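Local atomic coordinates of alcohol dehydrogenase superfamily protein (Novosphingobium aromaticivorans, PDB entry 3GAZ), a protein that probably acts as an NADP-dependent oxidoreductase of the medium-chain dehydrogenase/reductase superfamily, with a substrate that is not established. Residues L36-A41 against A106-V111; A72-A77 against L123-A128; L115-P120 against M284-D289. All blocks are in the same frame, centred on the assembly; numbering follows the deposited sequence.

Contact 1 (L36-A41 against A106-V111); sequences LVQIEA and AQFAAV
Val37 and Ala109 form the central hydrogen-bonded pair of an antiparallel strand ladder in the GroES-like domain. Leu36 with Ala110 and Gln38 with Phe108 are the non-hydrogen-bonded pairs that flank it. The axes of segments 36-39 and 108-111 come within 4.7 Å at 149°, so the ladder is twisted.

Three backbone bonds hold the strands. Val37 N gives its hydrogen to Ala109 O at 2.8 Å in a nearly straight bond. Ala109 N returns a longer bond to Val37 O. Ile39 N bonds to Gln107 O, just before the start of strand 108-111. The Gln107 carbonyl has a second donor in water 1, which also donates to Ile39 O and so links the two segments just past the ladder. A CA-H...O contact adds to these, with Phe108 CA 3.2 Å from Val37 O.

The side chains divide between the two faces of the sheet. On one face Gln38 and Phe108 lie side by side and point the same way. With chi1 at 179° and an extended chain beyond it, Gln38 lays its amide along the ring. The amide plane is tilted 29° from the ring plane, and Gln38 NE2 lies 3.7 Å from Phe108 CZ. Leu36 CD1 packs loosely on Phe108 CB on the same side. Met8 of strand 7-13 also covers Phe108.

On the other face Val37 CG2 meets Val111 CG2. Strand 70-78 borders 34-39 on its far edge. The methyl end of Ile39, CD1, reaches 3.7 Å from Ala109 CB, and the Ala106 carbonyl oxygen lies close beside it.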
ATOM      1  N   LEU A  36     -13.032   8.395 -12.369  1.00 17.34           N
ATOM      2  CA  LEU A  36     -11.777   9.040 -12.720  1.00 16.52           C
ATOM      3  C   LEU A  36     -11.943  10.511 -12.403  1.00 16.67           C
ATOM      4  O   LEU A  36     -12.828  11.174 -12.941  1.00 17.10           O
ATOM      5  CB  LEU A  36     -11.459   8.860 -14.208  1.00 16.68           C
ATOM      6  CG  LEU A  36     -10.124   9.465 -14.659  1.00 17.41           C
ATOM      7  CD1 LEU A  36      -8.969   8.747 -13.960  1.00 18.29           C
ATOM      8  CD2 LEU A  36      -9.982   9.350 -16.172  1.00 16.81           C
ATOM      9  N   VAL A  37     -11.095  11.022 -11.519  1.00 15.51           N
ATOM     10  CA  VAL A  37     -11.180  12.415 -11.137  1.00 13.99           C
ATOM     11  C   VAL A  37     -10.129  13.265 -11.812  1.00 15.21           C
ATOM     12  O   VAL A  37      -8.943  12.939 -11.789  1.00 14.01           O
ATOM     13  CB  VAL A  37     -11.015  12.597  -9.611  1.00 14.15           C
ATOM     14  CG1 VAL A  37     -11.101  14.087  -9.254  1.00 13.35           C
ATOM     15  CG2 VAL A  37     -12.083  11.800  -8.869  1.00 14.18           C
ATOM     16  N   GLN A  38     -10.571  14.348 -12.434  1.00 14.14           N
ATOM     17  CA  GLN A  38      -9.646  15.274 -13.057  1.00 16.55           C
ATOM     18  C   GLN A  38      -9.374  16.213 -11.893  1.00 15.59           C
ATOM     19  O   GLN A  38     -10.251  16.976 -11.484  1.00 15.54           O
ATOM     20  CB  GLN A  38     -10.315  16.020 -14.205  1.00 18.09           C
ATOM     21  CG  GLN A  38      -9.409  17.026 -14.890  1.00 22.18           C
ATOM     22  CD  GLN A  38      -9.990  17.523 -16.196  1.00 27.19           C
ATOM     23  OE1 GLN A  38     -11.128  17.992 -16.244  1.00 29.23           O
ATOM     24  NE2 GLN A  38      -9.208  17.424 -17.266  1.00 28.72           N
ATOM     25  N   ILE A  39      -8.170  16.124 -11.345  1.00 14.49           N
ATOM     26  CA  ILE A  39      -7.785  16.921 -10.189  1.00 14.44           C
ATOM     27  C   ILE A  39      -7.482  18.376 -10.514  1.00 15.62           C
ATOM     28  O   ILE A  39      -6.618  18.672 -11.340  1.00 15.54           O
ATOM     29  CB  ILE A  39      -6.558  16.288  -9.490  1.00 14.55           C
ATOM     30  CG1 ILE A  39      -6.894  14.852  -9.064  1.00 14.02           C
ATOM     31  CG2 ILE A  39      -6.151  17.132  -8.284  1.00 15.27           C
ATOM     32  CD1 ILE A  39      -5.715  14.074  -8.479  1.00 14.19           C
ATOM     33  N   GLU A  40      -8.196  19.282  -9.853  1.00 13.80           N
ATOM     34  CA  GLU A  40      -7.994  20.710 -10.069  1.00 15.74           C
ATOM     35  C   GLU A  40      -7.171  21.340  -8.942  1.00 15.29           C
ATOM     36  O   GLU A  40      -6.439  22.305  -9.164  1.00 15.17           O
ATOM     37  CB  GLU A  40      -9.356  21.407 -10.229  1.00 15.45           C
ATOM     38  CG  GLU A  40     -10.080  20.952 -11.501  1.00 17.78           C
ATOM     39  CD  GLU A  40     -11.450  21.579 -11.696  1.00 20.45           C
ATOM     40  OE1 GLU A  40     -11.573  22.814 -11.553  1.00 17.25           O
ATOM     41  OE2 GLU A  40     -12.401  20.832 -12.012  1.00 22.53           O
ATOM     42  N   ALA A  41      -7.276  20.775  -7.744  1.00 14.37           N
ATOM     43  CA  ALA A  41      -6.530  21.261  -6.590  1.00 14.65           C
ATOM     44  C   ALA A  41      -6.120  20.083  -5.708  1.00 13.55           C
ATOM     45  O   ALA A  41      -6.914  19.167  -5.461  1.00 11.35           O
ATOM     46  CB  ALA A  41      -7.372  22.253  -5.787  1.00 15.68           C
ATOM     47  N   ALA A 106      -1.178  14.976  -9.137  1.00 12.80           N
ATOM     48  CA  ALA A 106      -1.352  14.482 -10.500  1.00 14.01           C
ATOM     49  C   ALA A 106      -2.585  15.092 -11.139  1.00 13.12           C
ATOM     50  O   ALA A 106      -3.498  15.534 -10.447  1.00 13.60           O
ATOM     51  CB  ALA A 106      -1.485  12.960 -10.486  1.00 14.14           C
ATOM     52  N   GLN A 107      -2.619  15.103 -12.466  1.00 13.23           N
ATOM     53  CA  GLN A 107      -3.763  15.668 -13.161  1.00 13.66           C
ATOM     54  C   GLN A 107      -4.997  14.783 -13.019  1.00 13.68           C
ATOM     55  O   GLN A 107      -6.116  15.281 -13.070  1.00 11.98           O
ATOM     56  CB  GLN A 107      -3.444  15.872 -14.644  1.00 14.67           C
ATOM     57  CG  GLN A 107      -2.379  16.925 -14.904  1.00 14.31           C
ATOM     58  CD  GLN A 107      -2.139  17.140 -16.382  1.00 16.92           C
ATOM     59  OE1 GLN A 107      -1.948  16.181 -17.134  1.00 15.30           O
ATOM     60  NE2 GLN A 107      -2.145  18.402 -16.809  1.00 15.90           N
ATOM     61  N   PHE A 108      -4.788  13.478 -12.835  1.00 12.38           N
ATOM     62  CA  PHE A 108      -5.903  12.536 -12.695  1.00 12.38           C
ATOM     63  C   PHE A 108      -5.663  11.489 -11.608  1.00 14.27           C
ATOM     64  O   PHE A 108      -4.530  11.228 -11.216  1.00 12.38           O
ATOM     65  CB  PHE A 108      -6.143  11.791 -14.012  1.00 13.79           C
ATOM     66  CG  PHE A 108      -6.467  12.681 -15.170  1.00 13.41           C
ATOM     67  CD1 PHE A 108      -7.782  13.051 -15.432  1.00 12.67           C
ATOM     68  CD2 PHE A 108      -5.455  13.156 -16.000  1.00 13.04           C
ATOM     69  CE1 PHE A 108      -8.085  13.885 -16.508  1.00 13.72           C
ATOM     70  CE2 PHE A 108      -5.748  13.990 -17.077  1.00 14.54           C
ATOM     71  CZ  PHE A 108      -7.064  14.356 -17.332  1.00 12.87           C
ATOM     72  N   ALA A 109      -6.749  10.885 -11.142  1.00 13.25           N
ATOM     73  CA  ALA A 109      -6.678   9.835 -10.137  1.00 15.12           C
ATOM     74  C   ALA A 109      -7.945   8.987 -10.200  1.00 15.50           C
ATOM     75  O   ALA A 109      -9.055   9.520 -10.252  1.00 15.66           O
ATOM     76  CB  ALA A 109      -6.519  10.432  -8.746  1.00 13.92           C
ATOM     77  N   ALA A 110      -7.766   7.671 -10.223  1.00 15.82           N
ATOM     78  CA  ALA A 110      -8.885   6.731 -10.244  1.00 16.75           C
ATOM     79  C   ALA A 110      -9.176   6.488  -8.766  1.00 18.17           C
ATOM     80  O   ALA A 110      -8.333   5.946  -8.046  1.00 18.12           O
ATOM     81  CB  ALA A 110      -8.470   5.432 -10.930  1.00 15.05           C
ATOM     82  N   VAL A 111     -10.363   6.887  -8.320  1.00 18.07           N
ATOM     83  CA  VAL A 111     -10.728   6.775  -6.912  1.00 19.36           C
ATOM     84  C   VAL A 111     -12.015   6.016  -6.618  1.00 19.03           C
ATOM     85  O   VAL A 111     -13.006   6.149  -7.338  1.00 17.60           O
ATOM     86  CB  VAL A 111     -10.876   8.181  -6.289  1.00 20.76           C
ATOM     87  CG1 VAL A 111     -11.172   8.073  -4.797  1.00 23.50           C
ATOM     88  CG2 VAL A 111      -9.617   8.992  -6.541  1.00 20.68           C
TER
HETATM   89  O   HOH W   1      -6.013  17.843 -13.899  1.00 22.61           O

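Contact 2 (A72-A77 against L123-A128); sequences AGTVVA and LTMRQA
The first turn of helix 125-129, opened by a capping box, packs on strand 70-78 of the GroES-like domain. Met125, deposited as selenomethionine, makes most of the contact with Ala72, Gly73 and Thr74. No hydrogen bond crosses between the segments, and the contact is one of packing.

Met125 CG lies beside its own backbone N (chi1 -74°), and the chain bends at chi2. This lays the selenium and terminal methyl along the strand backbone. Met125 SE is 3.6 Å from Gly73 N, and Met125 CE is 3.4 Å from Gly73 O. Gly73 has no side chain, and the selenium passes close over its backbone N and CA. Farther along, Met125 CE comes to 4.0 Å from Thr74 OG1, and the two side chains cross at about a right angle. The hydroxyl of Thr74 has its polar partner in Glu40 OE2.

Ala72 points its methyl toward the helix. Ala72 CB is 3.3 Å from Met125 O and 4.1 Å from Ala128 CB, one turn later. It also meets Met125 SE, so this small side chain fits against both helix residues.

The capping box fixes the start of the helix. Thr124 is the N-cap, and its OG1 accepts from Gln127 N at 3.2 Å. In return Gln127 OE1 accepts from Thr124 N at 2.9 Å. That donor lies in the amide carbonyl plane, on a lone pair.

Strand 90-94 adds to the packing, with Phe92 against Ala72 and Ala128, and Ala90 against Met125. The Arg126 side chain touches Ala332 and Thr334 of strand 332-334 and gives a hydrogen bond to Asp302 O.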
ATOM      1  N   ALA A  72      -9.488  17.823  -4.872  1.00 11.56           N
ATOM      2  CA  ALA A  72     -10.732  18.497  -5.206  1.00 12.04           C
ATOM      3  C   ALA A  72     -10.673  18.585  -6.723  1.00 13.76           C
ATOM      4  O   ALA A  72      -9.666  19.020  -7.284  1.00 12.82           O
ATOM      5  CB  ALA A  72     -10.777  19.890  -4.593  1.00 13.04           C
ATOM      6  N   GLY A  73     -11.731  18.152  -7.393  1.00 14.01           N
ATOM      7  CA  GLY A  73     -11.720  18.206  -8.843  1.00 13.36           C
ATOM      8  C   GLY A  73     -13.067  17.903  -9.461  1.00 13.75           C
ATOM      9  O   GLY A  73     -14.111  18.157  -8.861  1.00 16.31           O
ATOM     10  N   THR A  74     -13.036  17.348 -10.666  1.00 13.96           N
ATOM     11  CA  THR A  74     -14.249  17.015 -11.395  1.00 15.61           C
ATOM     12  C   THR A  74     -14.196  15.587 -11.925  1.00 15.50           C
ATOM     13  O   THR A  74     -13.143  15.101 -12.337  1.00 16.81           O
ATOM     14  CB  THR A  74     -14.445  17.980 -12.589  1.00 16.42           C
ATOM     15  OG1 THR A  74     -14.610  19.317 -12.100  1.00 17.21           O
ATOM     16  CG2 THR A  74     -15.673  17.591 -13.402  1.00 20.05           C
ATOM     17  N   VAL A  75     -15.339  14.915 -11.904  1.00 16.42           N
ATOM     18  CA  VAL A  75     -15.432  13.551 -12.408  1.00 16.38           C
ATOM     19  C   VAL A  75     -15.465  13.646 -13.933  1.00 16.96           C
ATOM     20  O   VAL A  75     -16.286  14.374 -14.493  1.00 17.84           O
ATOM     21  CB  VAL A  75     -16.725  12.867 -11.901  1.00 15.75           C
ATOM     22  CG1 VAL A  75     -16.903  11.509 -12.557  1.00 14.74           C
ATOM     23  CG2 VAL A  75     -16.666  12.718 -10.388  1.00 17.15           C
ATOM     24  N   VAL A  76     -14.564  12.934 -14.603  1.00 17.75           N
ATOM     25  CA  VAL A  76     -14.526  12.966 -16.063  1.00 17.38           C
ATOM     26  C   VAL A  76     -14.837  11.610 -16.686  1.00 18.20           C
ATOM     27  O   VAL A  76     -15.021  11.502 -17.895  1.00 17.47           O
ATOM     28  CB  VAL A  76     -13.160  13.458 -16.583  1.00 18.31           C
ATOM     29  CG1 VAL A  76     -12.993  14.931 -16.262  1.00 18.49           C
ATOM     30  CG2 VAL A  76     -12.035  12.646 -15.957  1.00 16.22           C
ATOM     31  N   ALA A  77     -14.895  10.580 -15.850  1.00 19.56           N
ATOM     32  CA  ALA A  77     -15.207   9.231 -16.305  1.00 20.73           C
ATOM     33  C   ALA A  77     -15.657   8.413 -15.104  1.00 22.35           C
ATOM     34  O   ALA A  77     -15.187   8.621 -13.978  1.00 20.81           O
ATOM     35  CB  ALA A  77     -13.990   8.587 -16.957  1.00 20.74           C
ATOM     36  N   LEU A 123     -17.307  26.674  -1.877  1.00 18.22           N
ATOM     37  CA  LEU A 123     -15.847  26.683  -1.845  1.00 18.59           C
ATOM     38  C   LEU A 123     -15.192  26.586  -3.218  1.00 19.07           C
ATOM     39  O   LEU A 123     -15.734  25.970  -4.136  1.00 20.94           O
ATOM     40  CB  LEU A 123     -15.325  25.520  -0.994  1.00 16.40           C
ATOM     41  CG  LEU A 123     -15.797  25.360   0.454  1.00 16.32           C
ATOM     42  CD1 LEU A 123     -15.082  24.163   1.070  1.00 13.00           C
ATOM     43  CD2 LEU A 123     -15.503  26.623   1.252  1.00 16.12           C
ATOM     44  N   THR A 124     -14.017  27.198  -3.346  1.00 17.93           N
ATOM     45  CA  THR A 124     -13.255  27.127  -4.584  1.00 18.09           C
ATOM     46  C   THR A 124     -12.564  25.763  -4.516  1.00 17.85           C
ATOM     47  O   THR A 124     -12.576  25.117  -3.469  1.00 15.79           O
ATOM     48  CB  THR A 124     -12.169  28.217  -4.651  1.00 19.46           C
ATOM     49  OG1 THR A 124     -11.201  27.985  -3.619  1.00 17.85           O
ATOM     50  CG2 THR A 124     -12.790  29.606  -4.480  1.00 18.82           C
HETATM   51  N   MSE A 125     -11.966  25.319  -5.615  1.00 15.96           N
HETATM   52  CA  MSE A 125     -11.289  24.027  -5.607  1.00 15.77           C
HETATM   53  C   MSE A 125     -10.149  24.003  -4.582  1.00 15.67           C
HETATM   54  O   MSE A 125      -9.921  22.988  -3.918  1.00 14.95           O
HETATM   55  CB  MSE A 125     -10.762  23.699  -7.007  1.00 13.93           C
HETATM   56  CG  MSE A 125     -11.856  23.290  -8.010  1.00 12.49           C
HETATM   57 SE   MSE A 125     -12.544  21.625  -7.700  1.00  6.32          SE
HETATM   58  CE  MSE A 125     -13.917  21.591  -8.886  1.00 14.21           C
ATOM     59  N   ARG A 126      -9.438  25.119  -4.451  1.00 14.57           N
ATOM     60  CA  ARG A 126      -8.339  25.208  -3.491  1.00 15.39           C
ATOM     61  C   ARG A 126      -8.864  25.026  -2.069  1.00 16.15           C
ATOM     62  O   ARG A 126      -8.326  24.232  -1.299  1.00 14.74           O
ATOM     63  CB  ARG A 126      -7.629  26.563  -3.615  1.00 16.78           C
ATOM     64  CG  ARG A 126      -6.489  26.590  -4.642  1.00 16.54           C
ATOM     65  CD  ARG A 126      -6.097  28.024  -5.016  1.00 15.79           C
ATOM     66  NE  ARG A 126      -5.909  28.883  -3.848  1.00 13.97           N
ATOM     67  CZ  ARG A 126      -4.892  28.795  -2.993  1.00 17.89           C
ATOM     68  NH1 ARG A 126      -3.946  27.882  -3.166  1.00 15.72           N
ATOM     69  NH2 ARG A 126      -4.828  29.620  -1.955  1.00 18.21           N
ATOM     70  N   GLN A 127      -9.925  25.757  -1.728  1.00 15.60           N
ATOM     71  CA  GLN A 127     -10.519  25.677  -0.396  1.00 15.04           C
ATOM     72  C   GLN A 127     -10.979  24.269  -0.028  1.00 15.13           C
ATOM     73  O   GLN A 127     -10.748  23.802   1.085  1.00 15.05           O
ATOM     74  CB  GLN A 127     -11.722  26.616  -0.285  1.00 15.86           C
ATOM     75  CG  GLN A 127     -11.397  28.088  -0.167  1.00 14.49           C
ATOM     76  CD  GLN A 127     -12.661  28.929  -0.113  1.00 18.61           C
ATOM     77  OE1 GLN A 127     -13.476  28.898  -1.035  1.00 18.81           O
ATOM     78  NE2 GLN A 127     -12.835  29.678   0.970  1.00 18.72           N
ATOM     79  N   ALA A 128     -11.651  23.604  -0.961  1.00 13.37           N
ATOM     80  CA  ALA A 128     -12.155  22.261  -0.720  1.00 12.32           C
ATOM     81  C   ALA A 128     -11.038  21.226  -0.611  1.00 13.75           C
ATOM     82  O   ALA A 128     -11.144  20.278   0.163  1.00 12.19           O
ATOM     83  CB  ALA A 128     -13.123  21.867  -1.826  1.00 10.76           C
TER

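Contact 3 (L115-P120 against M284-D289); sequences LLASKP and MLREAD
Ala117 CB meets Leu285 CB at 3.6 Å, where the alanine points its methyl at helix 278-293. This is the apolar centre of the contact. Leu285 continues past it, and its CD1 packs against Leu115 O. Phe92 of strand 90-94 touches both Ala117 and Leu285.

Asp289, as deeply involved as Ala117, meets Pro120 at the far end. A chi1 of 177° swings the Asp289 carboxylate across to the proline. Asp289 OD1 is 3.2 Å from Pro120 CA and also lies close to CB and CG of the ring. The other oxygen, Asp289 OD2, is joined to the strand by water 3, which donates to it at 2.9 Å and to Ser118 O at 2.7 Å. The two carboxylate oxygens thus have different roles, one packed on proline carbons and one hydrated.

Strand 116-118 lies in the sheet of the GroES-like domain, beside 90-94. Helix 278-293 comes much later in the chain, after the parallel strands of the Rossmann-type domain. The axes of strand 116-118 and of helix residues 284-289 run in nearly the same direction, 23° apart and 7.8 Å at their closest. Helix 132-145 packs on the helix too, through Met284 and Ala288.

The Arg286 guanidinium comes obliquely up to the backbone of Leu116 and Ala117. Its chain bends at chi2 and chi3, which brings the group back to the strand. Arg286 NH2 is 2.7 Å from Leu116 O, but the angle is poor for a hydrogen bond. Its strongest partner is Glu283, through a salt bridge from NH1 within the same helix. Water 2, at the edge of the guanidinium and in its plane, accepts from Arg286 NE at 2.9 Å and also from Ser118 N.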
ATOM      1  N   LEU A 115     -14.993   7.066  -1.229  1.00 16.87           N
ATOM      2  CA  LEU A 115     -14.101   8.036  -0.605  1.00 17.07           C
ATOM      3  C   LEU A 115     -14.445   9.477  -0.980  1.00 19.28           C
ATOM      4  O   LEU A 115     -13.953  10.424  -0.358  1.00 19.68           O
ATOM      5  CB  LEU A 115     -12.656   7.757  -1.019  1.00 16.77           C
ATOM      6  CG  LEU A 115     -12.017   6.441  -0.568  1.00 18.31           C
ATOM      7  CD1 LEU A 115     -10.627   6.303  -1.190  1.00 15.53           C
ATOM      8  CD2 LEU A 115     -11.933   6.407   0.948  1.00 13.20           C
ATOM      9  N   LEU A 116     -15.290   9.637  -1.991  1.00 18.69           N
ATOM     10  CA  LEU A 116     -15.669  10.957  -2.476  1.00 16.83           C
ATOM     11  C   LEU A 116     -17.015  11.494  -2.020  1.00 16.51           C
ATOM     12  O   LEU A 116     -17.913  10.744  -1.640  1.00 13.46           O
ATOM     13  CB  LEU A 116     -15.642  10.965  -4.005  1.00 17.71           C
ATOM     14  CG  LEU A 116     -14.273  10.771  -4.658  1.00 17.85           C
ATOM     15  CD1 LEU A 116     -14.450  10.541  -6.144  1.00 15.48           C
ATOM     16  CD2 LEU A 116     -13.400  11.991  -4.386  1.00 15.91           C
ATOM     17  N   ALA A 117     -17.133  12.816  -2.081  1.00 16.16           N
ATOM     18  CA  ALA A 117     -18.354  13.526  -1.729  1.00 16.46           C
ATOM     19  C   ALA A 117     -18.394  14.759  -2.624  1.00 17.07           C
ATOM     20  O   ALA A 117     -17.345  15.309  -2.981  1.00 15.85           O
ATOM     21  CB  ALA A 117     -18.329  13.941  -0.264  1.00 18.08           C
ATOM     22  N   SER A 118     -19.596  15.189  -2.995  1.00 15.63           N
ATOM     23  CA  SER A 118     -19.731  16.361  -3.844  1.00 17.31           C
ATOM     24  C   SER A 118     -19.024  17.532  -3.181  1.00 17.71           C
ATOM     25  O   SER A 118     -19.071  17.686  -1.958  1.00 19.57           O
ATOM     26  CB  SER A 118     -21.210  16.701  -4.058  1.00 19.64           C
ATOM     27  OG  SER A 118     -21.867  15.673  -4.779  1.00 21.91           O
ATOM     28  N   LYS A 119     -18.357  18.350  -3.986  1.00 18.26           N
ATOM     29  CA  LYS A 119     -17.651  19.507  -3.458  1.00 18.36           C
ATOM     30  C   LYS A 119     -18.651  20.554  -2.983  1.00 18.78           C
ATOM     31  O   LYS A 119     -19.645  20.815  -3.655  1.00 19.30           O
ATOM     32  CB  LYS A 119     -16.758  20.129  -4.533  1.00 18.37           C
ATOM     33  CG  LYS A 119     -15.970  21.343  -4.033  1.00 19.38           C
ATOM     34  CD  LYS A 119     -15.161  22.005  -5.137  1.00 19.62           C
ATOM     35  CE  LYS A 119     -16.051  22.772  -6.097  1.00 22.55           C
ATOM     36  NZ  LYS A 119     -16.801  23.858  -5.403  1.00 19.67           N
ATOM     37  N   PRO A 120     -18.408  21.151  -1.805  1.00 18.68           N
ATOM     38  CA  PRO A 120     -19.314  22.175  -1.282  1.00 19.58           C
ATOM     39  C   PRO A 120     -19.389  23.292  -2.319  1.00 19.86           C
ATOM     40  O   PRO A 120     -18.358  23.797  -2.770  1.00 20.25           O
ATOM     41  CB  PRO A 120     -18.621  22.618   0.003  1.00 17.53           C
ATOM     42  CG  PRO A 120     -17.990  21.346   0.478  1.00 18.72           C
ATOM     43  CD  PRO A 120     -17.403  20.772  -0.796  1.00 16.96           C
HETATM   44  N   MSE A 284     -18.507  11.315   6.179  1.00 16.91           N
HETATM   45  CA  MSE A 284     -17.998  12.419   6.987  1.00 15.60           C
HETATM   46  C   MSE A 284     -17.847  13.681   6.129  1.00 16.13           C
HETATM   47  O   MSE A 284     -18.125  14.782   6.593  1.00 14.54           O
HETATM   48  CB  MSE A 284     -16.648  12.058   7.637  1.00 13.70           C
HETATM   49  CG  MSE A 284     -16.741  11.124   8.863  1.00 11.40           C
HETATM   50 SE   MSE A 284     -15.156  10.828   9.737  1.00  4.21          SE
HETATM   51  CE  MSE A 284     -14.370   9.665   8.570  1.00  9.65           C
ATOM     52  N   LEU A 285     -17.422  13.520   4.878  1.00 13.72           N
ATOM     53  CA  LEU A 285     -17.251  14.675   3.998  1.00 15.36           C
ATOM     54  C   LEU A 285     -18.598  15.300   3.636  1.00 16.28           C
ATOM     55  O   LEU A 285     -18.671  16.471   3.260  1.00 14.87           O
ATOM     56  CB  LEU A 285     -16.467  14.275   2.742  1.00 13.82           C
ATOM     57  CG  LEU A 285     -15.015  13.861   3.040  1.00 14.57           C
ATOM     58  CD1 LEU A 285     -14.296  13.507   1.749  1.00 14.82           C
ATOM     59  CD2 LEU A 285     -14.287  14.996   3.754  1.00 14.44           C
ATOM     60  N   ARG A 286     -19.661  14.513   3.761  1.00 15.67           N
ATOM     61  CA  ARG A 286     -21.010  15.000   3.498  1.00 18.48           C
ATOM     62  C   ARG A 286     -21.406  15.884   4.678  1.00 18.02           C
ATOM     63  O   ARG A 286     -22.123  16.874   4.523  1.00 18.81           O
ATOM     64  CB  ARG A 286     -21.978  13.826   3.366  1.00 20.17           C
ATOM     65  CG  ARG A 286     -22.418  13.579   1.944  1.00 26.93           C
ATOM     66  CD  ARG A 286     -22.519  12.100   1.653  1.00 29.67           C
ATOM     67  NE  ARG A 286     -21.797  11.806   0.426  1.00 34.37           N
ATOM     68  CZ  ARG A 286     -21.107  10.697   0.198  1.00 33.08           C
ATOM     69  NH1 ARG A 286     -21.031   9.741   1.115  1.00 32.35           N
ATOM     70  NH2 ARG A 286     -20.481  10.558  -0.957  1.00 35.14           N
ATOM     71  N   GLU A 287     -20.923  15.514   5.858  1.00 17.99           N
ATOM     72  CA  GLU A 287     -21.181  16.283   7.069  1.00 20.05           C
ATOM     73  C   GLU A 287     -20.496  17.632   6.897  1.00 18.88           C
ATOM     74  O   GLU A 287     -21.057  18.671   7.226  1.00 18.67           O
ATOM     75  CB  GLU A 287     -20.584  15.582   8.289  1.00 21.27           C
ATOM     76  CG  GLU A 287     -21.239  14.274   8.674  1.00 25.80           C
ATOM     77  CD  GLU A 287     -22.646  14.459   9.198  1.00 29.37           C
ATOM     78  OE1 GLU A 287     -22.973  15.573   9.668  1.00 31.16           O
ATOM     79  OE2 GLU A 287     -23.422  13.482   9.150  1.00 32.70           O
ATOM     80  N   ALA A 288     -19.272  17.598   6.378  1.00 17.13           N
ATOM     81  CA  ALA A 288     -18.496  18.812   6.157  1.00 16.17           C
ATOM     82  C   ALA A 288     -19.227  19.747   5.191  1.00 16.76           C
ATOM     83  O   ALA A 288     -19.323  20.949   5.434  1.00 16.00           O
ATOM     84  CB  ALA A 288     -17.120  18.452   5.608  1.00 16.78           C
ATOM     85  N   ASP A 289     -19.749  19.180   4.106  1.00 16.36           N
ATOM     86  CA  ASP A 289     -20.483  19.940   3.096  1.00 18.10           C
ATOM     87  C   ASP A 289     -21.715  20.601   3.720  1.00 17.57           C
ATOM     88  O   ASP A 289     -22.023  21.757   3.432  1.00 16.28           O
ATOM     89  CB  ASP A 289     -20.884  19.002   1.948  1.00 21.05           C
ATOM     90  CG  ASP A 289     -21.718  19.691   0.876  1.00 26.63           C
ATOM     91  OD1 ASP A 289     -21.518  20.899   0.614  1.00 26.86           O
ATOM     92  OD2 ASP A 289     -22.568  19.004   0.275  1.00 29.15           O
TER
HETATM   93  O   HOH W   2     -21.847  13.298  -2.031  1.00 22.91           O
HETATM   94  O   HOH W   3     -21.059  16.671  -0.390  1.00 23.21           O

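In the fold
Of the strands in these contacts, 34-39 comes first along the chain from the N terminus, and contact 1 closes when the chain returns as 106-111. Strand 70-78 lies inside that loop and opens contact 2, which closes at 123-128, so contacts 1 and 2 cross. Contact 3 opens at 115-120, before contact 2 has closed, and crosses it as well. It follows contact 1 in series and closes the longest loop, at 284-289. Contact 1 joins neighbouring strands of one sheet. Contact 2 packs a short helix on that sheet, and contact 3 a much later one. Val37 and Val111 pack on Leu116 between contacts 1 and 3, while Lys119 packs on Met125 and Ala128 between contacts 2 and 3.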